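Local structure of glucosamine-6-phosphate deaminase (Thermotoga maritima, 1J5X) at residues S71-R76 against L174-A179; E32-N37 against L168-F173; E184-L189 against D304-F309. The protein is a SIS-domain protein, built on parallel beta sheets flanked by helices in an alpha/beta fold. One frame throughout, in Å; residues are numbered along the deposited sequence.

Interaction 1: S71-R76 against L174-A179; sequences SYYFER and LADKIA
Helices 71-76 and 174-179 run side by side in nearly the same direction, their axes 12° apart and 9.8 Å distant at closest approach, with Phe74 and Ala175 in register. Both belong to the SIS domain, an alpha/beta sandwich whose five-stranded parallel sheet is flanked by helices; here two of those helices, 62-78 and 162-179, pack along each other. The methyl of Ala175 packs chiefly on Phe74 and more loosely beside the ring of Tyr73. Over one face of the Phe74 ring, CB of Ala175 lies 3.9 Å from the ring centroid in a CH-pi contact, displaced toward the rim. Leu174 reaches the end of the same ring, its CD2 being 4.1 Å from CZ of Phe74. The ring of Phe74 also meets Phe57 of the sheet edge-to-face, which ties the helix pair to the strands beneath.

The polar element is Tyr73. With CG anti to the backbone N (chi1 -161°), its ring extends across the gap to Asp176, and ring and carboxylate planes stand nearly perpendicular, 88° apart. The other carboxylate oxygen, OD1, is taken by the side-chain amide of Asn181, so both oxygens of this buried group have a donor, which probably favours the charged form. The phenol OH of Tyr73 gives its proton to the syn lone pair of Asp176 OD2 at 2.5 Å.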
loop_
_atom_site.group_PDB
_atom_site.type_symbol
_atom_site.label_atom_id
_atom_site.label_comp_id
_atom_site.label_asym_id
_atom_site.label_seq_id
_atom_site.Cartn_x
_atom_site.Cartn_y
_atom_site.Cartn_z
ATOM N N SER A 71 4.911 -7.050 5.498
ATOM C CA SER A 71 5.293 -7.743 6.746
ATOM C C SER A 71 4.188 -8.790 7.095
ATOM O O SER A 71 4.486 -9.948 7.495
ATOM C CB SER A 71 5.483 -6.758 7.925
ATOM O OG SER A 71 4.284 -6.153 8.391
ATOM N N TYR A 72 2.932 -8.405 6.934
ATOM C CA TYR A 72 1.853 -9.387 7.243
ATOM C C TYR A 72 1.998 -10.589 6.301
ATOM O O TYR A 72 1.917 -11.757 6.713
ATOM C CB TYR A 72 0.439 -8.854 6.982
ATOM C CG TYR A 72 -0.151 -7.908 8.002
ATOM C CD1 TYR A 72 -0.687 -8.382 9.184
ATOM C CD2 TYR A 72 -0.200 -6.553 7.757
ATOM C CE1 TYR A 72 -1.261 -7.518 10.115
ATOM C CE2 TYR A 72 -0.758 -5.693 8.643
ATOM C CZ TYR A 72 -1.294 -6.170 9.831
ATOM O OH TYR A 72 -1.878 -5.300 10.721
ATOM N N TYR A 73 2.156 -10.314 5.004
ATOM C CA TYR A 73 2.245 -11.403 4.033
ATOM C C TYR A 73 3.443 -12.325 4.244
ATOM O O TYR A 73 3.342 -13.566 4.094
ATOM C CB TYR A 73 2.251 -10.833 2.620
ATOM C CG TYR A 73 1.884 -11.849 1.551
ATOM C CD1 TYR A 73 0.584 -12.342 1.447
ATOM C CD2 TYR A 73 2.841 -12.342 0.680
ATOM C CE1 TYR A 73 0.245 -13.314 0.498
ATOM C CE2 TYR A 73 2.517 -13.301 -0.281
ATOM C CZ TYR A 73 1.221 -13.799 -0.370
ATOM O OH TYR A 73 0.904 -14.808 -1.257
ATOM N N PHE A 74 4.597 -11.744 4.527
ATOM C CA PHE A 74 5.781 -12.576 4.804
ATOM C C PHE A 74 5.595 -13.508 5.993
ATOM O O PHE A 74 5.962 -14.697 5.943
ATOM C CB PHE A 74 7.018 -11.723 5.087
ATOM C CG PHE A 74 7.883 -11.574 3.892
ATOM C CD1 PHE A 74 7.403 -10.919 2.765
ATOM C CD2 PHE A 74 9.202 -12.057 3.899
ATOM C CE1 PHE A 74 8.215 -10.739 1.663
ATOM C CE2 PHE A 74 10.032 -11.886 2.793
ATOM C CZ PHE A 74 9.549 -11.232 1.679
ATOM N N GLU A 75 5.039 -12.977 7.064
ATOM C CA GLU A 75 4.788 -13.806 8.231
ATOM C C GLU A 75 3.771 -14.889 7.839
ATOM O O GLU A 75 3.905 -16.047 8.251
ATOM C CB GLU A 75 4.179 -12.994 9.373
ATOM C CG GLU A 75 3.895 -13.851 10.580
ATOM C CD GLU A 75 3.396 -13.085 11.840
ATOM O OE1 GLU A 75 2.667 -12.080 11.722
ATOM O OE2 GLU A 75 3.727 -13.533 12.959
ATOM N N ARG A 76 2.783 -14.516 7.057
ATOM C CA ARG A 76 1.724 -15.465 6.644
ATOM C C ARG A 76 2.267 -16.610 5.777
ATOM O O ARG A 76 1.981 -17.807 6.011
ATOM C CB ARG A 76 0.630 -14.718 5.853
ATOM C CG ARG A 76 -0.571 -15.607 5.437
ATOM C CD ARG A 76 -1.643 -14.881 4.646
ATOM N NE ARG A 76 -2.185 -13.694 5.336
ATOM C CZ ARG A 76 -3.036 -13.727 6.358
ATOM N NH1 ARG A 76 -3.468 -14.906 6.841
ATOM N NH2 ARG A 76 -3.466 -12.585 6.925
ATOM N N LEU A 174 7.957 -12.871 -4.524
ATOM C CA LEU A 174 9.234 -13.367 -3.996
ATOM C C LEU A 174 9.054 -14.242 -2.716
ATOM O O LEU A 174 9.721 -15.296 -2.515
ATOM C CB LEU A 174 10.131 -12.164 -3.669
ATOM C CG LEU A 174 11.531 -12.419 -3.096
ATOM C CD1 LEU A 174 12.420 -11.209 -3.167
ATOM C CD2 LEU A 174 11.391 -12.725 -1.685
ATOM N N ALA A 175 8.180 -13.800 -1.825
ATOM C CA ALA A 175 7.974 -14.599 -0.609
ATOM C C ALA A 175 7.421 -15.986 -0.959
ATOM O O ALA A 175 7.882 -17.010 -0.397
ATOM C CB ALA A 175 6.963 -13.908 0.315
ATOM N N ASP A 176 6.441 -16.019 -1.855
ATOM C CA ASP A 176 5.874 -17.311 -2.195
ATOM C C ASP A 176 6.926 -18.181 -2.891
ATOM O O ASP A 176 6.990 -19.397 -2.666
ATOM C CB ASP A 176 4.659 -17.159 -3.066
ATOM C CG ASP A 176 3.425 -16.736 -2.268
ATOM O OD1 ASP A 176 3.174 -17.356 -1.185
ATOM O OD2 ASP A 176 2.702 -15.816 -2.702
ATOM N N LYS A 177 7.742 -17.579 -3.751
ATOM C CA LYS A 177 8.787 -18.396 -4.414
ATOM C C LYS A 177 9.743 -18.974 -3.384
ATOM O O LYS A 177 10.184 -20.154 -3.484
ATOM C CB LYS A 177 9.593 -17.558 -5.459
ATOM C CG LYS A 177 8.860 -17.245 -6.714
ATOM C CD LYS A 177 8.463 -18.583 -7.433
ATOM C CE LYS A 177 7.982 -18.313 -8.871
ATOM N NZ LYS A 177 7.422 -19.561 -9.576
ATOM N N ILE A 178 10.089 -18.196 -2.370
ATOM C CA ILE A 178 11.014 -18.696 -1.356
ATOM C C ILE A 178 10.353 -19.849 -0.562
ATOM O O ILE A 178 11.019 -20.846 -0.228
ATOM C CB ILE A 178 11.439 -17.586 -0.412
ATOM C CG1 ILE A 178 12.366 -16.648 -1.194
ATOM C CG2 ILE A 178 12.123 -18.139 0.854
ATOM C CD1 ILE A 178 12.794 -15.429 -0.454
ATOM N N ALA A 179 9.055 -19.698 -0.319
ATOM C CA ALA A 179 8.328 -20.721 0.447
ATOM C C ALA A 179 8.083 -21.993 -0.341
ATOM O O ALA A 179 7.811 -23.025 0.251
ATOM C CB ALA A 179 6.987 -20.174 0.906
#

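Interaction 2: E32-N37 against L168-F173; sequences ENFVLN and LLSLMF
Val35 meets helix 168-173 with both of its methyls, each on a different residue. CG1, set anti to the backbone N (chi1 -177°), rests over one face of the Phe173 ring, 3.7 Å from the centroid and 23° off the normal, a CH-pi contact shifted toward the ring's CG, from which it is 3.4 Å away. CG2, left beside that N, diverges to lie 3.5 Å from OG of Ser170, with Leu169 CG a little farther off. This is helix packing on the SIS domain: the C-terminal part of helix 27-35, which has a wider pi-type turn at 32-35, is laid against helix 162-179, one of the helices flanking the parallel sheet.

Two flanking residues complete the first shell. Leu36 starts with its CB directed away from the helix, yet its chain comes back, so that CD2 arrives 3.7 Å from CZ of Phe173, near the far end of the ring from the Val35 methyl. Phe34 offers an edge instead of a face: the hydroxyl oxygen of Ser170 lies near its ring plane, beside CE2. That hydroxyl is hydrogen-bonded to the carbonyl of Met166 one turn earlier in its own helix, so its polar demand is met locally and it faces the two hydrophobic side chains simply as packing.

Farther out, the Phe34 ring meets those of Phe30 and Phe151, and Leu169 also touches Phe31 of helix 27-35 and Phe186 of helix 184-205. The chain after helix 27-35 is tied back by Asn37, whose side-chain amide bonds to the carbonyl of Asn33. The donor stands well above that carbonyl's plane, while the acceptor lies in the amide plane of Asn37; the N-H...O angle is 166° and ND2 is 3.0 Å from Asn33 O.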
loop_
_atom_site.group_PDB
_atom_site.type_symbol
_atom_site.label_atom_id
_atom_site.label_comp_id
_atom_site.label_asym_id
_atom_site.label_seq_id
_atom_site.Cartn_x
_atom_site.Cartn_y
_atom_site.Cartn_z
ATOM N N GLU A 32 6.038 -9.438 -16.222
ATOM C CA GLU A 32 6.718 -10.432 -17.050
ATOM C C GLU A 32 8.177 -10.187 -17.228
ATOM O O GLU A 32 8.966 -11.113 -17.304
ATOM C CB GLU A 32 6.034 -10.539 -18.416
ATOM C CG GLU A 32 4.554 -10.937 -18.315
ATOM C CD GLU A 32 3.859 -11.039 -19.669
ATOM O OE1 GLU A 32 4.378 -10.452 -20.652
ATOM O OE2 GLU A 32 2.791 -11.688 -19.760
ATOM N N ASN A 33 8.571 -8.921 -17.280
ATOM C CA ASN A 33 9.983 -8.684 -17.466
ATOM C C ASN A 33 10.834 -8.655 -16.214
ATOM O O ASN A 33 12.014 -9.006 -16.255
ATOM C CB ASN A 33 10.151 -7.416 -18.289
ATOM C CG ASN A 33 9.737 -7.633 -19.706
ATOM O OD1 ASN A 33 10.686 -8.075 -20.524
ATOM N ND2 ASN A 33 8.568 -7.461 -20.071
ATOM N N PHE A 34 10.253 -8.244 -15.095
ATOM C CA PHE A 34 11.021 -8.161 -13.874
ATOM C C PHE A 34 10.573 -9.210 -12.816
ATOM O O PHE A 34 11.388 -9.921 -12.270
ATOM C CB PHE A 34 10.860 -6.751 -13.233
ATOM C CG PHE A 34 11.573 -6.598 -11.923
ATOM C CD1 PHE A 34 12.961 -6.379 -11.891
ATOM C CD2 PHE A 34 10.870 -6.609 -10.723
ATOM C CE1 PHE A 34 13.632 -6.163 -10.674
ATOM C CE2 PHE A 34 11.507 -6.395 -9.513
ATOM C CZ PHE A 34 12.894 -6.168 -9.467
ATOM N N VAL A 35 9.281 -9.260 -12.528
ATOM C CA VAL A 35 8.829 -10.180 -11.453
ATOM C C VAL A 35 9.119 -11.665 -11.767
ATOM O O VAL A 35 9.767 -12.368 -10.974
ATOM C CB VAL A 35 7.334 -9.938 -11.129
ATOM C CG1 VAL A 35 6.922 -10.858 -9.947
ATOM C CG2 VAL A 35 7.133 -8.498 -10.621
ATOM N N LEU A 36 8.635 -12.124 -12.908
ATOM C CA LEU A 36 8.856 -13.498 -13.321
ATOM C C LEU A 36 10.303 -13.890 -13.433
ATOM O O LEU A 36 10.582 -15.057 -13.545
ATOM C CB LEU A 36 8.227 -13.750 -14.668
ATOM C CG LEU A 36 6.725 -13.710 -14.620
ATOM C CD1 LEU A 36 6.229 -14.081 -16.015
ATOM C CD2 LEU A 36 6.215 -14.734 -13.544
ATOM N N ASN A 37 11.238 -12.937 -13.420
ATOM C CA ASN A 37 12.654 -13.321 -13.548
ATOM C C ASN A 37 13.402 -13.223 -12.228
ATOM O O ASN A 37 14.589 -13.567 -12.124
ATOM C CB ASN A 37 13.351 -12.480 -14.650
ATOM C CG ASN A 37 12.838 -12.817 -16.062
ATOM O OD1 ASN A 37 12.869 -14.115 -16.405
ATOM N ND2 ASN A 37 12.405 -11.932 -16.830
ATOM N N LEU A 168 4.987 -4.059 -4.076
ATOM C CA LEU A 168 4.217 -5.032 -3.234
ATOM C C LEU A 168 4.059 -6.369 -4.008
ATOM O O LEU A 168 4.359 -7.453 -3.467
ATOM C CB LEU A 168 2.876 -4.418 -2.845
ATOM C CG LEU A 168 1.997 -5.322 -1.953
ATOM C CD1 LEU A 168 2.804 -5.778 -0.718
ATOM C CD2 LEU A 168 0.717 -4.608 -1.568
ATOM N N LEU A 169 3.640 -6.261 -5.248
ATOM C CA LEU A 169 3.501 -7.453 -6.084
ATOM C C LEU A 169 4.806 -8.209 -6.117
ATOM O O LEU A 169 4.860 -9.453 -5.951
ATOM C CB LEU A 169 3.135 -7.043 -7.486
ATOM C CG LEU A 169 3.357 -8.097 -8.572
ATOM C CD1 LEU A 169 2.399 -9.285 -8.284
ATOM C CD2 LEU A 169 2.981 -7.499 -9.919
ATOM N N SER A 170 5.903 -7.494 -6.351
ATOM C CA SER A 170 7.186 -8.183 -6.424
ATOM C C SER A 170 7.601 -8.923 -5.150
ATOM O O SER A 170 8.112 -10.063 -5.220
ATOM C CB SER A 170 8.342 -7.182 -6.784
ATOM O OG SER A 170 8.005 -6.444 -7.951
ATOM N N LEU A 171 7.412 -8.297 -3.992
ATOM C CA LEU A 171 7.837 -8.905 -2.752
ATOM C C LEU A 171 6.849 -10.018 -2.370
ATOM O O LEU A 171 7.302 -10.961 -1.796
ATOM C CB LEU A 171 7.953 -7.866 -1.613
ATOM C CG LEU A 171 8.951 -6.730 -1.906
ATOM C CD1 LEU A 171 9.014 -5.754 -0.709
ATOM C CD2 LEU A 171 10.278 -7.322 -2.218
HETATM N N MSE A 172 5.553 -9.883 -2.675
HETATM C CA MSE A 172 4.620 -11.001 -2.331
HETATM C C MSE A 172 5.055 -12.210 -3.166
HETATM O O MSE A 172 5.182 -13.346 -2.680
HETATM C CB MSE A 172 3.209 -10.607 -2.677
HETATM C CG MSE A 172 2.702 -9.546 -1.742
HETATM SE SE MSE A 172 0.866 -9.033 -2.181
HETATM C CE MSE A 172 -0.089 -10.555 -1.387
ATOM N N PHE A 173 5.269 -11.972 -4.456
ATOM C CA PHE A 173 5.698 -13.057 -5.363
ATOM C C PHE A 173 6.994 -13.693 -4.890
ATOM O O PHE A 173 7.140 -14.936 -4.842
ATOM C CB PHE A 173 5.772 -12.477 -6.807
ATOM C CG PHE A 173 6.164 -13.480 -7.876
ATOM C CD1 PHE A 173 7.488 -13.827 -8.065
ATOM C CD2 PHE A 173 5.206 -14.030 -8.695
ATOM C CE1 PHE A 173 7.876 -14.716 -9.073
ATOM C CE2 PHE A 173 5.594 -14.943 -9.737
ATOM C CZ PHE A 173 6.914 -15.266 -9.903
#

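Interaction 3: E184-L189 against D304-F309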
loop_
_atom_site.group_PDB
_atom_site.type_symbol
_atom_site.label_atom_id
_atom_site.label_comp_id
_atom_site.label_asym_id
_atom_site.label_seq_id
_atom_site.Cartn_x
_atom_site.Cartn_y
_atom_site.Cartn_z
ATOM N N GLU A 184 1.053 -19.151 -9.514
ATOM C CA GLU A 184 0.228 -18.947 -10.686
ATOM C C GLU A 184 -0.894 -17.916 -10.554
ATOM O O GLU A 184 -1.206 -17.272 -11.547
ATOM C CB GLU A 184 -0.344 -20.282 -11.238
ATOM C CG GLU A 184 -1.399 -20.900 -10.398
ATOM C CD GLU A 184 -1.903 -22.235 -11.016
ATOM O OE1 GLU A 184 -1.200 -22.772 -11.898
ATOM O OE2 GLU A 184 -2.983 -22.701 -10.596
ATOM N N ARG A 185 -1.500 -17.727 -9.372
ATOM C CA ARG A 185 -2.547 -16.749 -9.279
ATOM C C ARG A 185 -2.105 -15.281 -9.487
ATOM O O ARG A 185 -2.932 -14.438 -9.801
ATOM C CB ARG A 185 -3.296 -16.844 -7.956
ATOM C CG ARG A 185 -4.374 -17.959 -8.029
ATOM C CD ARG A 185 -5.772 -17.317 -8.316
ATOM N NE ARG A 185 -6.517 -17.275 -7.091
ATOM C CZ ARG A 185 -7.632 -16.608 -6.824
ATOM N NH1 ARG A 185 -8.266 -15.816 -7.684
ATOM N NH2 ARG A 185 -8.139 -16.806 -5.637
ATOM N N PHE A 186 -0.829 -15.013 -9.344
ATOM C CA PHE A 186 -0.379 -13.603 -9.552
ATOM C C PHE A 186 -0.531 -13.266 -11.062
ATOM O O PHE A 186 -0.882 -12.152 -11.400
ATOM C CB PHE A 186 1.075 -13.451 -9.095
ATOM C CG PHE A 186 1.241 -13.403 -7.601
ATOM C CD1 PHE A 186 0.817 -12.284 -6.840
ATOM C CD2 PHE A 186 1.867 -14.471 -6.926
ATOM C CE1 PHE A 186 1.017 -12.220 -5.441
ATOM C CE2 PHE A 186 2.069 -14.423 -5.553
ATOM C CZ PHE A 186 1.658 -13.316 -4.785
ATOM N N SER A 187 -0.295 -14.240 -11.962
ATOM C CA SER A 187 -0.495 -13.964 -13.420
ATOM C C SER A 187 -1.940 -13.636 -13.672
ATOM O O SER A 187 -2.272 -12.750 -14.444
ATOM C CB SER A 187 -0.167 -15.186 -14.310
ATOM O OG SER A 187 1.163 -15.538 -14.095
ATOM N N GLU A 188 -2.821 -14.392 -13.018
ATOM C CA GLU A 188 -4.230 -14.141 -13.204
ATOM C C GLU A 188 -4.595 -12.751 -12.677
ATOM O O GLU A 188 -5.321 -12.012 -13.349
ATOM C CB GLU A 188 -5.033 -15.222 -12.467
ATOM C CG GLU A 188 -6.558 -14.928 -12.389
ATOM C CD GLU A 188 -7.211 -15.640 -11.174
ATOM O OE1 GLU A 188 -6.947 -16.862 -10.944
ATOM O OE2 GLU A 188 -7.968 -14.968 -10.442
ATOM N N LEU A 189 -4.121 -12.385 -11.487
ATOM C CA LEU A 189 -4.503 -11.059 -10.962
ATOM C C LEU A 189 -3.908 -9.934 -11.803
ATOM O O LEU A 189 -4.566 -8.940 -12.047
ATOM C CB LEU A 189 -4.071 -10.919 -9.503
ATOM C CG LEU A 189 -4.816 -11.934 -8.613
ATOM C CD1 LEU A 189 -4.164 -12.059 -7.250
ATOM C CD2 LEU A 189 -6.192 -11.390 -8.435
ATOM N N ASP A 304 -8.769 -13.071 -1.810
ATOM C CA ASP A 304 -7.600 -13.736 -1.243
ATOM C C ASP A 304 -6.530 -12.652 -1.045
ATOM O O ASP A 304 -6.519 -11.657 -1.801
ATOM C CB ASP A 304 -7.042 -14.756 -2.202
ATOM C CG ASP A 304 -5.809 -15.380 -1.677
ATOM O OD1 ASP A 304 -4.763 -15.144 -2.302
ATOM O OD2 ASP A 304 -5.881 -16.058 -0.601
ATOM N N TRP A 305 -5.638 -12.907 -0.108
ATOM C CA TRP A 305 -4.586 -11.927 0.270
ATOM C C TRP A 305 -3.703 -11.477 -0.881
ATOM O O TRP A 305 -3.197 -10.353 -0.843
ATOM C CB TRP A 305 -3.678 -12.486 1.371
ATOM C CG TRP A 305 -4.491 -12.895 2.608
ATOM C CD1 TRP A 305 -4.600 -14.162 3.142
ATOM C CD2 TRP A 305 -5.249 -12.029 3.460
ATOM N NE1 TRP A 305 -5.375 -14.134 4.291
ATOM C CE2 TRP A 305 -5.788 -12.837 4.511
ATOM C CE3 TRP A 305 -5.541 -10.653 3.449
ATOM C CZ2 TRP A 305 -6.591 -12.300 5.546
ATOM C CZ3 TRP A 305 -6.350 -10.131 4.478
ATOM C CH2 TRP A 305 -6.859 -10.967 5.522
ATOM N N LYS A 306 -3.503 -12.351 -1.869
ATOM C CA LYS A 306 -2.661 -12.003 -3.019
ATOM C C LYS A 306 -3.178 -10.764 -3.776
ATOM O O LYS A 306 -2.410 -10.118 -4.482
ATOM C CB LYS A 306 -2.582 -13.186 -4.021
ATOM C CG LYS A 306 -1.618 -14.329 -3.587
ATOM C CD LYS A 306 -1.503 -15.365 -4.762
ATOM C CE LYS A 306 -0.880 -16.705 -4.259
ATOM N NZ LYS A 306 -1.584 -17.301 -3.105
ATOM N N SER A 307 -4.469 -10.452 -3.678
ATOM C CA SER A 307 -4.988 -9.290 -4.412
ATOM C C SER A 307 -4.508 -7.947 -3.770
ATOM O O SER A 307 -4.847 -6.882 -4.280
ATOM C CB SER A 307 -6.543 -9.292 -4.399
ATOM O OG SER A 307 -7.002 -9.240 -3.051
ATOM N N ALA A 308 -3.787 -8.014 -2.662
ATOM C CA ALA A 308 -3.347 -6.795 -1.975
ATOM C C ALA A 308 -2.642 -5.820 -2.900
ATOM O O ALA A 308 -2.867 -4.608 -2.754
ATOM C CB ALA A 308 -2.442 -7.123 -0.764
ATOM N N PHE A 309 -1.860 -6.328 -3.867
ATOM C CA PHE A 309 -1.120 -5.426 -4.745
ATOM C C PHE A 309 -1.991 -4.599 -5.724
ATOM O O PHE A 309 -1.510 -3.638 -6.365
ATOM C CB PHE A 309 -0.022 -6.178 -5.465
ATOM C CG PHE A 309 -0.518 -7.039 -6.600
ATOM C CD1 PHE A 309 -0.932 -8.356 -6.350
ATOM C CD2 PHE A 309 -0.608 -6.525 -7.917
ATOM C CE1 PHE A 309 -1.428 -9.137 -7.406
ATOM C CE2 PHE A 309 -1.091 -7.284 -8.961
ATOM C CZ PHE A 309 -1.513 -8.609 -8.720
#
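The 3-10 turn at 305-307, in the loop between strand 289-293 and helix 313-326, packs against the first turns of helix 184-205, bringing together the loop that follows the second parallel sheet and helix 184-205, next in the chain after helix 162-179. Asp304 opens the turn as an Asx turn: its OD1 accepts the backbone N-H of Lys306 at 3.1 Å, an almost straight bond that comes from well above the carboxylate plane.

Lys306, held by this turn, is the central side chain. Its aliphatic part runs across the face of the Phe186 ring at about a right angle, with CD 3.8 Å from the centroid and 16° off the normal, a CH-pi contact, and Lys306 CG 3.6 Å from Phe186 CZ. The chain is extended as far as CD and CE and bends only at its end (chi4 54°), which turns the ammonium back toward its own segment, where the ion pair with Asp304 OD1 is long. Leu189 comes against the start of the same side chain, CD1 lying 3.8 Å from Lys306 CB.

Beyond Lys306 the Phe186 ring has a second neighbour, CE1 of Phe309, which approaches the ring edge near its plane. Phe309 in turn packs its CZ 3.5 Å from CB of Leu189, and both phenylalanines also touch Leu169 of helix 162-179, closing the apolar side of the contact.

At the outer side Arg185 passes close to Asp304, yet the opposite charges stop short, NH2 being 5.0 Å from OD1. Its salt bridge lies instead within its own helix: NH1 of Arg185 donates to the syn side of Glu188 OE2 at 2.9 Å, with the oxygen in the guanidinium plane.

In the fold
Helix 162-179 is common to interactions 1 and 2 and is touched by interaction 3, whose Phe186 and Phe309 both reach Leu169 and where helix 184-205, next in the chain, packs on the loop that follows strand 289-293. Interactions 1 and 2 are buried, whereas interaction 3 is partly buried and keeps its charges at the outer side. The chemistry follows: interaction 1 adds one polar bond to apolar packing, interaction 2 relies on methyl, ring and hydroxyl contacts, and interaction 3 lays a lysine's aliphatic chain over a ring beside further apolar packing. They meet directly. The methyl of selenomethionine Met172 touches Tyr73 of 71-76 and Lys306 of 304-309, while Arg76 makes a cation-pi contact with Trp305.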